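Local coordinates for cytoplasmic protein (Cryptococcus neoformans var. grubii serotype A, PDB 7LPO), which probably hydrolyses steryl beta-glucosides, acting as a sterylglucosidase of glycoside hydrolase family 5, at residues A222-I227 with W368-V373; K337-K342 with G364-A369; A692-A697 with E761-I766. All coordinates share one frame; numbering follows the deposited sequence.

Contact 1 (A222-I227 with W368-V373); sequences APKCII and WAHHGV
A type I beta turn, Ala222 to Cys225, receives the imidazole of His371, which sits where the short helix 367-370 ends in a Schellman motif. The turn follows helix 206-221, and its own closing bond runs from Cys225 N to Ala222 O. The ring of His371 enters edge first. Its NE2 accepts the backbone N-H of Lys224 N at 3.2 Å, with an N-H...N angle of 159°. The donor is only 5° out of the ring plane, so NE2 acts here as an acceptor. ND1 is bonded to Ile367 O, and with both nitrogens engaged the rotation of the ring is fixed.

Each face is covered by a CH-pi contact. Ala222 CA lies 3.8 Å from the His371 ring centroid on one side, and Lys224 CD lies 4.1 Å from the same centroid on the other. Pro223 CD packs against His371 CD2 at 3.5 Å, while Cys225 SG lies at the ring edge. Deeper in, Ala222 CB meets CZ3 of Trp368, whose indole NE1 is hydrogen-bonded to Thr210 OG1 in helix 206-221.

The chain of Lys224, extended beyond CG, runs over the face of His371, the two side chains pointing opposite ways, and brings NZ over one face of the His370 ring, whose NE2 is bonded to Glu360 O. There Lys224 NZ donates to His370 O at 3.1 Å, tilted 16° from the carbonyl plane.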
# COMPACT_ATOMS: atom_id res chain seq x y z
N ALA A 222 8.11 -27.36 -0.77
CA ALA A 222 8.67 -27.75 -2.06
C ALA A 222 10.17 -28.04 -1.92
O ALA A 222 11.00 -27.40 -2.56
CB ALA A 222 8.43 -26.66 -3.11
N PRO A 223 10.53 -29.00 -1.06
CA PRO A 223 11.96 -29.26 -0.81
C PRO A 223 12.75 -29.70 -2.04
O PRO A 223 13.98 -29.54 -2.07
CB PRO A 223 11.94 -30.37 0.26
CG PRO A 223 10.53 -30.97 0.17
CD PRO A 223 9.65 -29.83 -0.22
N LYS A 224 12.09 -30.27 -3.03
CA LYS A 224 12.79 -30.71 -4.23
C LYS A 224 13.16 -29.56 -5.17
O LYS A 224 13.88 -29.79 -6.14
CB LYS A 224 11.92 -31.71 -4.99
CG LYS A 224 11.65 -32.98 -4.26
CD LYS A 224 10.62 -33.82 -4.99
CE LYS A 224 10.02 -34.85 -4.04
NZ LYS A 224 9.44 -36.00 -4.77
N CYS A 225 12.67 -28.35 -4.92
CA CYS A 225 12.82 -27.24 -5.87
C CYS A 225 14.15 -26.54 -5.60
O CYS A 225 14.23 -25.50 -4.93
CB CYS A 225 11.63 -26.29 -5.77
SG CYS A 225 10.10 -27.06 -6.37
N ILE A 226 15.21 -27.13 -6.16
CA ILE A 226 16.58 -26.67 -5.99
C ILE A 226 16.99 -25.88 -7.23
O ILE A 226 16.76 -26.32 -8.37
CB ILE A 226 17.53 -27.85 -5.75
CG1 ILE A 226 17.22 -28.53 -4.41
CG2 ILE A 226 18.98 -27.39 -5.82
CD1 ILE A 226 17.19 -27.60 -3.23
N ILE A 227 17.65 -24.74 -7.02
CA ILE A 227 18.05 -23.86 -8.11
C ILE A 227 19.31 -23.13 -7.67
O ILE A 227 19.35 -22.51 -6.60
CB ILE A 227 16.90 -22.90 -8.47
CG1 ILE A 227 17.32 -21.86 -9.49
CG2 ILE A 227 16.35 -22.23 -7.21
CD1 ILE A 227 16.15 -21.14 -10.11
N TRP A 368 3.22 -29.64 -7.35
CA TRP A 368 2.56 -30.10 -6.13
C TRP A 368 2.22 -31.58 -6.20
O TRP A 368 2.37 -32.30 -5.21
CB TRP A 368 1.33 -29.25 -5.86
CG TRP A 368 1.71 -27.81 -5.77
CD1 TRP A 368 1.25 -26.79 -6.56
CD2 TRP A 368 2.66 -27.23 -4.87
NE1 TRP A 368 1.87 -25.61 -6.20
CE2 TRP A 368 2.72 -25.86 -5.16
CE3 TRP A 368 3.46 -27.75 -3.85
CZ2 TRP A 368 3.55 -24.99 -4.45
CZ3 TRP A 368 4.27 -26.89 -3.15
CH2 TRP A 368 4.31 -25.53 -3.45
N ALA A 369 1.79 -32.04 -7.38
CA ALA A 369 1.70 -33.48 -7.60
C ALA A 369 3.05 -34.14 -7.41
O ALA A 369 3.15 -35.24 -6.84
CB ALA A 369 1.17 -33.76 -9.02
N HIS A 370 4.12 -33.48 -7.86
CA HIS A 370 5.45 -34.04 -7.75
C HIS A 370 5.90 -34.16 -6.30
O HIS A 370 6.80 -34.95 -6.02
CB HIS A 370 6.44 -33.17 -8.53
CG HIS A 370 7.79 -33.78 -8.66
ND1 HIS A 370 7.99 -35.04 -9.20
CD2 HIS A 370 9.02 -33.32 -8.33
CE1 HIS A 370 9.28 -35.31 -9.20
NE2 HIS A 370 9.92 -34.29 -8.67
N HIS A 371 5.29 -33.40 -5.40
CA HIS A 371 5.54 -33.54 -3.97
C HIS A 371 4.47 -34.38 -3.28
O HIS A 371 4.44 -34.43 -2.05
CB HIS A 371 5.64 -32.15 -3.33
CG HIS A 371 6.94 -31.47 -3.59
ND1 HIS A 371 7.18 -30.73 -4.73
CD2 HIS A 371 8.11 -31.48 -2.90
CE1 HIS A 371 8.42 -30.28 -4.71
NE2 HIS A 371 9.01 -30.72 -3.61
N GLY A 372 3.61 -35.05 -4.05
CA GLY A 372 2.65 -35.97 -3.48
C GLY A 372 1.36 -35.35 -2.99
O GLY A 372 0.61 -36.03 -2.27
N VAL A 373 1.08 -34.09 -3.33
CA VAL A 373 -0.17 -33.47 -2.89
C VAL A 373 -1.36 -34.11 -3.58
O VAL A 373 -2.41 -34.33 -2.95
CB VAL A 373 -0.12 -31.95 -3.13
CG1 VAL A 373 -1.48 -31.30 -2.83
CG2 VAL A 373 0.99 -31.33 -2.30

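Contact 2 (K337-K342 with G364-A369); sequences KLWLSK and GTCIWA
Trp339 lays one face of its indole along the backbone of Thr365 to Ile367, the run that leads into helix 367-370. The side chain begins at Trp339 CB, 3.7 Å from Thr365 N and also close to the carbonyl carbon of Gly364. With CG anti to the carbonyl carbon (chi1 -49°), the ring extends along the second segment in its direction of travel. Trp339 CG lies 3.4 Å from Thr365 O, and that oxygen stands above the ring plane, so the approach is to the face. CD1 comes next to the Thr365 carbonyl carbon.

At Trp339 NE1 the neighbour becomes Cys366, whose CA is 3.4 Å away. Cys366 CA stands over the face of the five-membered ring of Trp339, 27° off its normal, which is the evidence for a CH-pi contact. Farther out, Trp339 CZ2 meets Cys366 SG at 4.1 Å, a sulfur-aromatic contact whose approach to the six-membered ring is oblique. That sulfur has a polar role too: Cys366 is the N-cap residue, and Cys366 SG accepts from Ala369 N at 3.5 Å with an angle of 169°. The far corner of the indole, Trp339 CH2, ends on Ile367 CG2 at 3.9 Å, the two side chains crossing at about a right angle.

The opposite face of the indole has Leu338 CD2 above it. At the other end of the contact the CA atoms of Ser341 and Gly364 are the nearest pair across the two segments; Gly364 has a positive phi, which glycine adopts readily. Ser341 OG caps helix 342-348 by a hydrogen bond with Asp344 N, Trp339 also touches Thr210 of helix 206-221, and Cys366 rests on Trp374 of strand 374-375; the contact thus joins the loop after strand 322-331 to the start of helix 367-370.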
# COMPACT_ATOMS: atom_id res chain seq x y z
N LYS A 337 -0.65 -26.47 -20.49
CA LYS A 337 -0.19 -26.61 -19.12
C LYS A 337 0.54 -25.36 -18.67
O LYS A 337 1.22 -24.70 -19.45
CB LYS A 337 0.73 -27.82 -18.98
CG LYS A 337 0.04 -29.14 -19.27
CD LYS A 337 0.99 -30.31 -19.21
CE LYS A 337 0.27 -31.60 -19.60
NZ LYS A 337 1.21 -32.74 -19.82
N LEU A 338 0.38 -25.04 -17.38
CA LEU A 338 1.04 -23.87 -16.82
C LEU A 338 2.55 -24.04 -16.78
O LEU A 338 3.30 -23.06 -16.83
CB LEU A 338 0.52 -23.59 -15.41
CG LEU A 338 1.24 -22.50 -14.63
CD1 LEU A 338 0.98 -21.14 -15.30
CD2 LEU A 338 0.82 -22.46 -13.17
N TRP A 339 3.02 -25.28 -16.70
CA TRP A 339 4.39 -25.56 -16.33
C TRP A 339 5.31 -25.57 -17.54
O TRP A 339 5.00 -26.20 -18.56
CB TRP A 339 4.44 -26.90 -15.60
CG TRP A 339 3.41 -26.95 -14.53
CD1 TRP A 339 2.23 -27.62 -14.58
CD2 TRP A 339 3.44 -26.27 -13.27
NE1 TRP A 339 1.53 -27.41 -13.41
CE2 TRP A 339 2.25 -26.58 -12.60
CE3 TRP A 339 4.37 -25.42 -12.66
CZ2 TRP A 339 1.96 -26.08 -11.33
CZ3 TRP A 339 4.08 -24.92 -11.39
CH2 TRP A 339 2.88 -25.25 -10.75
N LEU A 340 6.41 -24.84 -17.43
CA LEU A 340 7.48 -24.86 -18.42
C LEU A 340 7.90 -26.28 -18.74
O LEU A 340 8.24 -27.06 -17.85
CB LEU A 340 8.68 -24.10 -17.86
CG LEU A 340 9.05 -22.69 -18.31
CD1 LEU A 340 10.49 -22.44 -17.82
CD2 LEU A 340 8.93 -22.48 -19.78
N SER A 341 7.92 -26.61 -20.03
CA SER A 341 8.61 -27.82 -20.46
C SER A 341 10.13 -27.66 -20.30
O SER A 341 10.66 -26.55 -20.20
CB SER A 341 8.28 -28.15 -21.91
OG SER A 341 9.08 -27.38 -22.79
N LYS A 342 10.83 -28.79 -20.26
CA LYS A 342 12.28 -28.73 -20.12
C LYS A 342 12.91 -27.99 -21.28
O LYS A 342 13.80 -27.16 -21.09
CB LYS A 342 12.85 -30.14 -20.04
CG LYS A 342 12.45 -30.87 -18.81
CD LYS A 342 12.70 -32.34 -19.00
CE LYS A 342 11.38 -33.11 -18.91
NZ LYS A 342 10.61 -33.08 -20.19
N GLY A 364 7.47 -29.26 -16.54
CA GLY A 364 6.40 -29.64 -17.44
C GLY A 364 5.29 -30.44 -16.81
O GLY A 364 4.45 -30.98 -17.53
N THR A 365 5.27 -30.55 -15.49
CA THR A 365 4.21 -31.24 -14.77
C THR A 365 4.02 -30.50 -13.45
O THR A 365 4.85 -29.68 -13.06
CB THR A 365 4.55 -32.72 -14.59
OG1 THR A 365 3.43 -33.41 -14.02
CG2 THR A 365 5.76 -32.91 -13.71
N CYS A 366 2.91 -30.78 -12.77
CA CYS A 366 2.57 -30.05 -11.56
C CYS A 366 3.59 -30.32 -10.46
O CYS A 366 3.85 -31.48 -10.11
CB CYS A 366 1.18 -30.43 -11.07
SG CYS A 366 0.67 -29.57 -9.57
N ILE A 367 4.15 -29.24 -9.91
CA ILE A 367 5.15 -29.39 -8.85
C ILE A 367 4.52 -29.87 -7.55
O ILE A 367 5.21 -30.50 -6.73
CB ILE A 367 5.90 -28.05 -8.67
CG1 ILE A 367 7.19 -28.26 -7.87
CG2 ILE A 367 5.02 -27.00 -8.00
CD1 ILE A 367 8.18 -29.21 -8.55
N TRP A 368 3.22 -29.64 -7.35
CA TRP A 368 2.56 -30.10 -6.13
C TRP A 368 2.22 -31.58 -6.20
O TRP A 368 2.37 -32.30 -5.21
CB TRP A 368 1.33 -29.25 -5.86
CG TRP A 368 1.71 -27.81 -5.77
CD1 TRP A 368 1.25 -26.79 -6.56
CD2 TRP A 368 2.66 -27.23 -4.87
NE1 TRP A 368 1.87 -25.61 -6.20
CE2 TRP A 368 2.72 -25.86 -5.16
CE3 TRP A 368 3.46 -27.75 -3.85
CZ2 TRP A 368 3.55 -24.99 -4.45
CZ3 TRP A 368 4.27 -26.89 -3.15
CH2 TRP A 368 4.31 -25.53 -3.45
N ALA A 369 1.79 -32.04 -7.38
CA ALA A 369 1.70 -33.48 -7.60
C ALA A 369 3.05 -34.14 -7.41
O ALA A 369 3.15 -35.24 -6.84
CB ALA A 369 1.17 -33.76 -9.02

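Contact 3 (A692-A697 with E761-I766); sequences AVRVRA and EEVYTI
Val693 and Tyr764 form a hydrogen-bonded pair in the antiparallel sheet of the family 5 C-terminal domain, where strands 689-696 and 761-770 are the two inner strands of four. Val693 N donates to Tyr764 O at 3.0 Å (165°), and Tyr764 N returns a bond to Val693 O. Val695 and Glu762 repeat this exchange two residues along; between the pairs, Val763 CA approaches Val693 O at 3.2 Å, a CA-H...O contact.

On the face bearing Val693, Val695 and Tyr764, Val695 CG2 stands over the phenol ring of Tyr764, 4.1 Å from its centroid and 21° off the normal. The ring is positioned from outside: Tyr764 OH is hydrogen-bonded to Pro755 O, His740 stacks on it, and Trp752 of strand 749-753 adjoins it.

On the other face Ala692 CB meets Val763 CG1 at 3.8 Å, and Val763 CG2 lies over one face of the Arg694 guanidinium. A bend at chi3 (-63°) turns that group toward strand 761-770, over Val763, while its NE is paired with Glu678 of strand 676-682. Arg694 NH1 forms a long salt bridge with Glu761 OE1, at 3.4 Å.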
# COMPACT_ATOMS: atom_id res chain seq x y z
N ALA A 692 -7.61 18.88 20.62
CA ALA A 692 -7.34 18.74 22.05
C ALA A 692 -6.01 18.02 22.24
O ALA A 692 -5.75 17.00 21.60
CB ALA A 692 -8.45 17.95 22.74
N VAL A 693 -5.18 18.55 23.14
CA VAL A 693 -3.85 18.02 23.38
C VAL A 693 -3.65 17.82 24.88
O VAL A 693 -4.03 18.66 25.69
CB VAL A 693 -2.76 18.95 22.80
CG1 VAL A 693 -3.04 20.38 23.19
CG2 VAL A 693 -1.37 18.52 23.25
N ARG A 694 -3.06 16.68 25.24
CA ARG A 694 -2.71 16.38 26.63
C ARG A 694 -1.30 16.90 26.88
O ARG A 694 -0.35 16.45 26.23
CB ARG A 694 -2.80 14.88 26.89
CG ARG A 694 -2.55 14.47 28.33
CD ARG A 694 -3.02 13.04 28.59
NE ARG A 694 -4.47 12.90 28.41
CZ ARG A 694 -5.38 13.18 29.34
NH1 ARG A 694 -5.01 13.61 30.53
NH2 ARG A 694 -6.66 13.03 29.07
N VAL A 695 -1.18 17.85 27.81
CA VAL A 695 0.08 18.53 28.10
C VAL A 695 0.47 18.19 29.54
O VAL A 695 -0.31 18.41 30.47
CB VAL A 695 -0.04 20.05 27.91
CG1 VAL A 695 1.34 20.73 28.02
CG2 VAL A 695 -0.67 20.39 26.56
N ARG A 696 1.68 17.68 29.72
CA ARG A 696 2.19 17.28 31.02
C ARG A 696 3.10 18.36 31.59
O ARG A 696 3.59 19.25 30.88
CB ARG A 696 2.95 15.95 30.94
CG ARG A 696 2.10 14.77 30.47
CD ARG A 696 2.91 13.80 29.62
NE ARG A 696 3.43 14.40 28.39
CZ ARG A 696 4.00 13.71 27.40
NH1 ARG A 696 4.12 12.39 27.48
NH2 ARG A 696 4.45 14.34 26.32
N ALA A 697 3.35 18.26 32.90
CA ALA A 697 4.15 19.27 33.58
C ALA A 697 5.62 19.23 33.17
O ALA A 697 6.32 20.24 33.32
CB ALA A 697 4.03 19.09 35.09
N GLU A 761 -1.15 16.82 34.54
CA GLU A 761 -1.44 16.92 33.12
C GLU A 761 -2.81 17.54 32.94
O GLU A 761 -3.68 17.43 33.81
CB GLU A 761 -1.38 15.55 32.42
CG GLU A 761 -1.90 14.39 33.24
CD GLU A 761 -1.55 13.04 32.62
OE1 GLU A 761 -2.48 12.24 32.39
OE2 GLU A 761 -0.35 12.80 32.36
N GLU A 762 -3.00 18.20 31.80
CA GLU A 762 -4.18 18.99 31.53
C GLU A 762 -4.40 19.00 30.02
O GLU A 762 -3.44 18.99 29.25
CB GLU A 762 -4.01 20.41 32.07
CG GLU A 762 -5.30 21.19 32.27
CD GLU A 762 -5.04 22.50 32.98
OE1 GLU A 762 -4.14 22.54 33.85
OE2 GLU A 762 -5.73 23.50 32.67
N VAL A 763 -5.66 18.99 29.61
CA VAL A 763 -6.02 19.02 28.20
C VAL A 763 -6.31 20.47 27.81
O VAL A 763 -7.25 21.09 28.32
CB VAL A 763 -7.23 18.13 27.91
CG1 VAL A 763 -7.64 18.27 26.44
CG2 VAL A 763 -6.93 16.68 28.26
N TYR A 764 -5.50 21.00 26.90
CA TYR A 764 -5.77 22.27 26.25
C TYR A 764 -6.54 22.02 24.95
O TYR A 764 -6.47 20.94 24.36
CB TYR A 764 -4.47 23.00 25.95
CG TYR A 764 -3.58 23.29 27.13
CD1 TYR A 764 -3.98 23.00 28.43
CD2 TYR A 764 -2.33 23.86 26.95
CE1 TYR A 764 -3.15 23.28 29.50
CE2 TYR A 764 -1.51 24.14 28.00
CZ TYR A 764 -1.92 23.84 29.28
OH TYR A 764 -1.07 24.13 30.32
N THR A 765 -7.26 23.04 24.50
CA THR A 765 -8.04 22.93 23.27
C THR A 765 -7.87 24.19 22.43
O THR A 765 -7.66 25.29 22.95
CB THR A 765 -9.54 22.71 23.54
OG1 THR A 765 -10.10 23.86 24.20
CG2 THR A 765 -9.75 21.46 24.39
N ILE A 766 -8.00 24.01 21.12
CA ILE A 766 -7.99 25.12 20.17
C ILE A 766 -9.07 24.83 19.14
O ILE A 766 -9.18 23.70 18.65
CB ILE A 766 -6.61 25.30 19.50
CG1 ILE A 766 -6.59 26.60 18.70
CG2 ILE A 766 -6.26 24.11 18.62
CD1 ILE A 766 -5.19 27.13 18.43

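How the contacts relate
Contacts 1 and 2 are neighbours, their centres 11 Å apart, and both use helix 367-370: contact 2 engages the run before it and its first residue, Ile367; contact 1 its later residues and the exit at His371. Their segments overlap at Trp368 and Ala369, and they touch where Cys225 SG packs on Ile367 CG1 at 3.5 Å. Along the chain, 222-227 comes first, then 337-342, and both partners lie within 364-373, so one short run, Gly364 to His371, ties together two earlier parts of the chain beside helix 206-221. Contact 3 comes later, in the C-terminal beta domain, on the opposite side of the chain's centre; its centre is 61 Å from that of contact 1 and 64 Å from that of contact 2.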